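Local coordinates for protein EmGH1 (Erythrobacter marinus, PDB 5Z87) that probably hydrolyses beta-glucosidic bonds, and perhaps related xyloside and arabinofuranoside linkages, as a glycoside hydrolase of family 3, at residues A291-L295 and L296-L300; P393-A396 and G397-A400; V504-P508 and A509-R513. All blocks are in the same frame, centred on the assembly; numbering follows the deposited sequence.

Interaction 1 (A291-L295 and L296-L300); sequences ADTHL and LNDVL
H294 lays one face of its imidazole over CG2 of V299, a CH-pi contact with the methyl carbon 4.2 Å from the ring centroid. CG of H294 stands anti to the backbone N (chi1 166°), which swings the ring along the helix to the residues one turn on. D298 crosses the same ring at about a right angle, its carboxylate plane 86° from the imidazole, with CB 4.1 Å from H294 ND1. Its OD1 accepts from N297 ND2 at 2.9 Å, met nearly along its own C-O axis and lying in the amide plane of N297, so the amide is held from turning. A lysine in place of D298 would probably leave N297 ND2 without this acceptor and the asparagine amide freer to rotate. CG2 of T293 runs beside CB of N297. D292 is the N-cap: its OD1 accepts from L295 N at 3.0 Å, met from above the carboxylate plane, and its side chain comes within about 3 Å of a bound magnesium ion. T293 O takes both N297 N and D298 N as the helix widens into a pi-type turn. L295 and L296 both touch F235, at the end of barrel strand 229-235, while V299 rests on W304 just beyond helix 293-303.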
# COMPACT_ATOMS: atom_id res chain seq x y z
N ALA A 291 -8.93 -20.82 -2.56
CA ALA A 291 -8.09 -21.94 -3.01
C ALA A 291 -6.78 -22.01 -2.24
O ALA A 291 -5.82 -22.63 -2.72
CB ALA A 291 -7.80 -21.85 -4.51
N ASP A 292 -6.71 -21.42 -1.05
CA ASP A 292 -5.46 -21.29 -0.30
C ASP A 292 -5.36 -22.46 0.68
O ASP A 292 -5.79 -22.37 1.84
CB ASP A 292 -5.41 -19.94 0.40
CG ASP A 292 -4.03 -19.60 0.93
OD1 ASP A 292 -3.27 -20.53 1.30
OD2 ASP A 292 -3.69 -18.39 0.99
N THR A 293 -4.75 -23.56 0.22
CA THR A 293 -4.64 -24.76 1.05
C THR A 293 -3.84 -24.49 2.31
O THR A 293 -4.17 -25.00 3.38
CB THR A 293 -3.98 -25.90 0.26
OG1 THR A 293 -4.74 -26.20 -0.92
CG2 THR A 293 -3.88 -27.16 1.12
N HIS A 294 -2.76 -23.72 2.20
CA HIS A 294 -2.00 -23.35 3.39
C HIS A 294 -2.89 -22.69 4.44
O HIS A 294 -2.82 -23.02 5.63
CB HIS A 294 -0.86 -22.40 3.00
CG HIS A 294 -0.23 -21.70 4.17
ND1 HIS A 294 0.56 -22.35 5.08
CD2 HIS A 294 -0.30 -20.41 4.57
CE1 HIS A 294 0.97 -21.49 6.00
NE2 HIS A 294 0.46 -20.30 5.71
N LEU A 295 -3.74 -21.76 4.02
CA LEU A 295 -4.61 -21.06 4.96
C LEU A 295 -5.76 -21.95 5.44
O LEU A 295 -5.97 -22.11 6.65
CB LEU A 295 -5.15 -19.78 4.30
CG LEU A 295 -5.23 -18.47 5.07
CD1 LEU A 295 -4.09 -18.34 6.06
CD2 LEU A 295 -5.25 -17.28 4.09
N LEU A 296 -6.52 -22.52 4.50
CA LEU A 296 -7.74 -23.26 4.81
C LEU A 296 -7.47 -24.65 5.39
O LEU A 296 -8.37 -25.23 6.00
CB LEU A 296 -8.61 -23.39 3.55
CG LEU A 296 -9.18 -22.08 3.01
CD1 LEU A 296 -10.02 -22.27 1.75
CD2 LEU A 296 -10.01 -21.38 4.08
N ASN A 297 -6.27 -25.20 5.23
CA ASN A 297 -5.98 -26.53 5.76
C ASN A 297 -4.83 -26.52 6.75
O ASN A 297 -5.03 -26.90 7.91
CB ASN A 297 -5.67 -27.50 4.62
CG ASN A 297 -5.38 -28.90 5.14
OD1 ASN A 297 -6.29 -29.65 5.46
ND2 ASN A 297 -4.09 -29.24 5.25
N ASP A 298 -3.63 -26.14 6.33
CA ASP A 298 -2.46 -26.26 7.19
C ASP A 298 -2.62 -25.44 8.46
O ASP A 298 -2.34 -25.93 9.56
CB ASP A 298 -1.20 -25.83 6.43
CG ASP A 298 -0.94 -26.68 5.19
OD1 ASP A 298 -1.79 -27.53 4.87
OD2 ASP A 298 0.11 -26.48 4.54
N VAL A 299 -3.05 -24.19 8.33
CA VAL A 299 -3.22 -23.34 9.50
C VAL A 299 -4.53 -23.66 10.22
O VAL A 299 -4.55 -23.88 11.43
CB VAL A 299 -3.16 -21.86 9.10
CG1 VAL A 299 -3.73 -20.99 10.20
CG2 VAL A 299 -1.72 -21.45 8.77
N LEU A 300 -5.64 -23.68 9.48
CA LEU A 300 -6.95 -23.71 10.11
C LEU A 300 -7.24 -25.10 10.68
O LEU A 300 -7.64 -25.22 11.84
CB LEU A 300 -8.01 -23.28 9.11
CG LEU A 300 -9.47 -23.20 9.58
CD1 LEU A 300 -9.64 -22.24 10.75
CD2 LEU A 300 -10.31 -22.78 8.41

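Interaction 2 (P393-A396 and G397-A400); sequences PALA and GRLA
This is a contact between successive turns of the short helix 393-399, a surface element that packs on helix 155-171 through L395, A396 and L399 and on helix 101-116 through P393 and A400. L395 and L399 form its apolar part: L395 CG lies 3.7 Å from L399 CD1, the two side chains crossing at a slant. L399 N donates to L395 O at 2.9 Å, which ties the same pair through the backbone. R398 turns back along the helix instead of reaching outward. Its chain bends at chi3 (-62°) and brings one face of the guanidinium over L395 CA, 3.5 Å above the plane and offset toward the rim. NH2 then meets L395 CD1 at 3.5 Å, and NH1 sits 3.7 Å from A394 CB. NH1 also comes within 3.2 Å of A394 O, but at too poor an angle for a hydrogen bond; that oxygen accepts from R398 N. A weak bond from A400 N to A396 O closes the last turn as the chain leaves the helix. With no salt bridge joining the two segments, the arginine is probably placed, as far as they go, by van der Waals contact with leucine and backbone, with some attraction to the carbonyl of A394.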
# COMPACT_ATOMS: atom_id res chain seq x y z
N PRO A 393 -42.50 -18.34 16.59
CA PRO A 393 -43.07 -17.06 16.14
C PRO A 393 -43.43 -16.11 17.26
O PRO A 393 -43.24 -14.89 17.11
CB PRO A 393 -44.30 -17.50 15.33
CG PRO A 393 -43.93 -18.88 14.84
CD PRO A 393 -43.14 -19.50 15.95
N ALA A 394 -43.93 -16.61 18.39
CA ALA A 394 -44.43 -15.71 19.42
C ALA A 394 -43.29 -15.10 20.22
O ALA A 394 -43.34 -13.91 20.56
CB ALA A 394 -45.42 -16.43 20.34
N LEU A 395 -42.28 -15.89 20.55
CA LEU A 395 -41.08 -15.34 21.17
C LEU A 395 -40.40 -14.34 20.24
O LEU A 395 -39.94 -13.29 20.69
CB LEU A 395 -40.11 -16.46 21.53
CG LEU A 395 -38.78 -15.98 22.13
CD1 LEU A 395 -39.05 -15.22 23.43
CD2 LEU A 395 -37.79 -17.13 22.32
N ALA A 396 -40.32 -14.67 18.95
CA ALA A 396 -39.75 -13.73 17.98
C ALA A 396 -40.43 -12.38 18.05
O ALA A 396 -39.79 -11.34 17.86
CB ALA A 396 -39.86 -14.31 16.56
N GLY A 397 -41.74 -12.36 18.31
CA GLY A 397 -42.46 -11.10 18.43
C GLY A 397 -42.17 -10.37 19.72
O GLY A 397 -42.11 -9.13 19.74
N ARG A 398 -41.95 -11.10 20.80
CA ARG A 398 -41.64 -10.44 22.06
C ARG A 398 -40.22 -9.88 22.09
O ARG A 398 -39.99 -8.83 22.69
CB ARG A 398 -41.85 -11.42 23.21
CG ARG A 398 -43.30 -11.88 23.33
CD ARG A 398 -43.55 -12.55 24.67
NE ARG A 398 -42.76 -13.76 24.86
CZ ARG A 398 -43.05 -14.92 24.28
NH1 ARG A 398 -44.10 -15.03 23.47
NH2 ARG A 398 -42.28 -15.98 24.51
N LEU A 399 -39.27 -10.56 21.44
CA LEU A 399 -37.87 -10.15 21.52
C LEU A 399 -37.56 -8.96 20.62
O LEU A 399 -36.79 -8.07 21.01
CB LEU A 399 -36.95 -11.31 21.13
CG LEU A 399 -36.91 -12.50 22.07
CD1 LEU A 399 -36.03 -13.58 21.47
CD2 LEU A 399 -36.41 -12.08 23.44
N ALA A 400 -38.12 -8.95 19.42
CA ALA A 400 -37.78 -7.95 18.42
C ALA A 400 -37.97 -6.53 18.96
O ALA A 400 -39.10 -6.12 19.27
CB ALA A 400 -38.61 -8.17 17.17

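Interaction 3 (V504-P508 and A509-R513); sequences VQADP and ARNRR
The backbone turns from an extended D507 (psi 127°) into helical P508 (psi -41°), and the first turn of helix 508-522 is then closed by N511 N donating to D507 O at 3.0 Å and R512 N to P508 O at 2.9 Å. D507 is the N-cap. With CG anti to the backbone N (chi1 174°), its carboxylate folds over the start of the helix and OD2 accepts from R510 N at 3.1 Å, met from above the carboxylate plane. The same OD2 rests 3.7 Å from A509 CB. A negative charge here would be expected to suit the positive end of the helix dipole. P508, in the first turn, puts CB 3.6 Å from R512 NH2, while R512 CG passes 3.1 Å from P508 O as the extended chain runs alongside P508. N511 doubles back toward the preceding loop, ND2 lying 3.5 Å from A506 CB. This buried amide is satisfied at both ends, OD1 by A484 N and ND2 by E560. The charged ends have partners beyond the two segments, R510 a salt bridge with E490 and R512 one with E563. Q505 packs on F653 of the second subunit. Residues 504-508 thus come out of the long connection after strand 476-480, pair through A506 with the backbone of I485, and enter the helix that leads on to strand 527-533.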
# COMPACT_ATOMS: atom_id res chain seq x y z
N VAL A 504 -26.29 8.98 -6.85
CA VAL A 504 -25.61 10.08 -7.52
C VAL A 504 -25.27 11.15 -6.49
O VAL A 504 -25.97 11.34 -5.50
CB VAL A 504 -26.47 10.67 -8.67
CG1 VAL A 504 -27.07 9.55 -9.50
CG2 VAL A 504 -27.57 11.53 -8.14
N GLN A 505 -24.15 11.85 -6.72
CA GLN A 505 -23.72 12.86 -5.76
C GLN A 505 -24.64 14.08 -5.82
O GLN A 505 -25.20 14.42 -6.87
CB GLN A 505 -22.28 13.27 -6.04
CG GLN A 505 -21.64 14.03 -4.90
CD GLN A 505 -20.18 14.36 -5.17
OE1 GLN A 505 -19.60 13.85 -6.12
NE2 GLN A 505 -19.59 15.21 -4.34
N ALA A 506 -24.81 14.74 -4.68
CA ALA A 506 -25.72 15.87 -4.62
C ALA A 506 -25.21 17.03 -5.47
O ALA A 506 -24.00 17.21 -5.66
CB ALA A 506 -25.91 16.33 -3.18
N ASP A 507 -26.15 17.82 -5.99
CA ASP A 507 -25.80 18.92 -6.89
C ASP A 507 -25.17 20.08 -6.12
O ASP A 507 -25.76 20.54 -5.13
CB ASP A 507 -27.02 19.39 -7.67
CG ASP A 507 -26.74 20.61 -8.51
OD1 ASP A 507 -25.69 20.65 -9.19
OD2 ASP A 507 -27.56 21.55 -8.50
N PRO A 508 -23.99 20.55 -6.51
CA PRO A 508 -23.37 21.67 -5.78
C PRO A 508 -24.21 22.95 -5.78
O PRO A 508 -24.28 23.60 -4.73
CB PRO A 508 -22.04 21.87 -6.52
CG PRO A 508 -21.75 20.55 -7.14
CD PRO A 508 -23.08 19.98 -7.52
N ALA A 509 -24.84 23.31 -6.90
CA ALA A 509 -25.60 24.56 -6.94
C ALA A 509 -26.81 24.50 -6.02
O ALA A 509 -27.10 25.46 -5.30
CB ALA A 509 -26.04 24.89 -8.37
N ARG A 510 -27.54 23.38 -6.03
CA ARG A 510 -28.63 23.22 -5.08
C ARG A 510 -28.11 23.29 -3.65
O ARG A 510 -28.72 23.94 -2.79
CB ARG A 510 -29.36 21.90 -5.34
CG ARG A 510 -30.30 21.50 -4.22
CD ARG A 510 -31.28 20.40 -4.64
NE ARG A 510 -32.11 19.99 -3.50
CZ ARG A 510 -33.17 20.67 -3.05
NH1 ARG A 510 -33.53 21.80 -3.65
NH2 ARG A 510 -33.86 20.23 -2.01
N ASN A 511 -26.96 22.68 -3.39
CA ASN A 511 -26.39 22.70 -2.04
C ASN A 511 -26.03 24.11 -1.60
O ASN A 511 -26.20 24.47 -0.43
CB ASN A 511 -25.15 21.80 -1.98
CG ASN A 511 -25.48 20.35 -1.67
OD1 ASN A 511 -26.48 20.04 -1.01
ND2 ASN A 511 -24.63 19.44 -2.14
N ARG A 512 -25.51 24.94 -2.52
CA ARG A 512 -25.21 26.32 -2.17
C ARG A 512 -26.46 27.09 -1.76
O ARG A 512 -26.44 27.84 -0.78
CB ARG A 512 -24.51 27.02 -3.33
CG ARG A 512 -23.26 26.30 -3.72
CD ARG A 512 -22.22 27.17 -4.34
NE ARG A 512 -20.94 26.53 -4.10
CZ ARG A 512 -20.39 25.62 -4.90
NH1 ARG A 512 -19.22 25.07 -4.57
NH2 ARG A 512 -21.00 25.27 -6.03
N ARG A 513 -27.56 26.90 -2.50
CA ARG A 513 -28.82 27.50 -2.09
C ARG A 513 -29.25 26.99 -0.73
O ARG A 513 -29.72 27.77 0.12
CB ARG A 513 -29.90 27.23 -3.14
CG ARG A 513 -29.53 27.73 -4.54
CD ARG A 513 -30.73 27.74 -5.47
NE ARG A 513 -31.20 26.40 -5.83
CZ ARG A 513 -30.75 25.69 -6.86
NH1 ARG A 513 -31.24 24.48 -7.11
NH2 ARG A 513 -29.80 26.19 -7.66

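The three contacts follow one another along the chain, each a local contact within one helix or at a helix start, and none touches another. Interaction 1 starts helix 293-303 in the N-terminal TIM-barrel domain, between strands 276-279 and 309-311 of the parallel sheet along the chain. Interaction 2, its centre about 40 Å away, spans helix 393-399, which follows helix 366-382 and precedes helix 403-416, leading toward strand 418-422 of the second sheet. Interaction 3 opens helix 508-522 in the C-terminal domain of the family, its centre about 49 Å from that of interaction 1 and 44 Å from that of interaction 2. Interactions 1 and 3 each have an aspartate N-cap (D292 and D507). All lie away from the ligand pocket, at separate points of the fold.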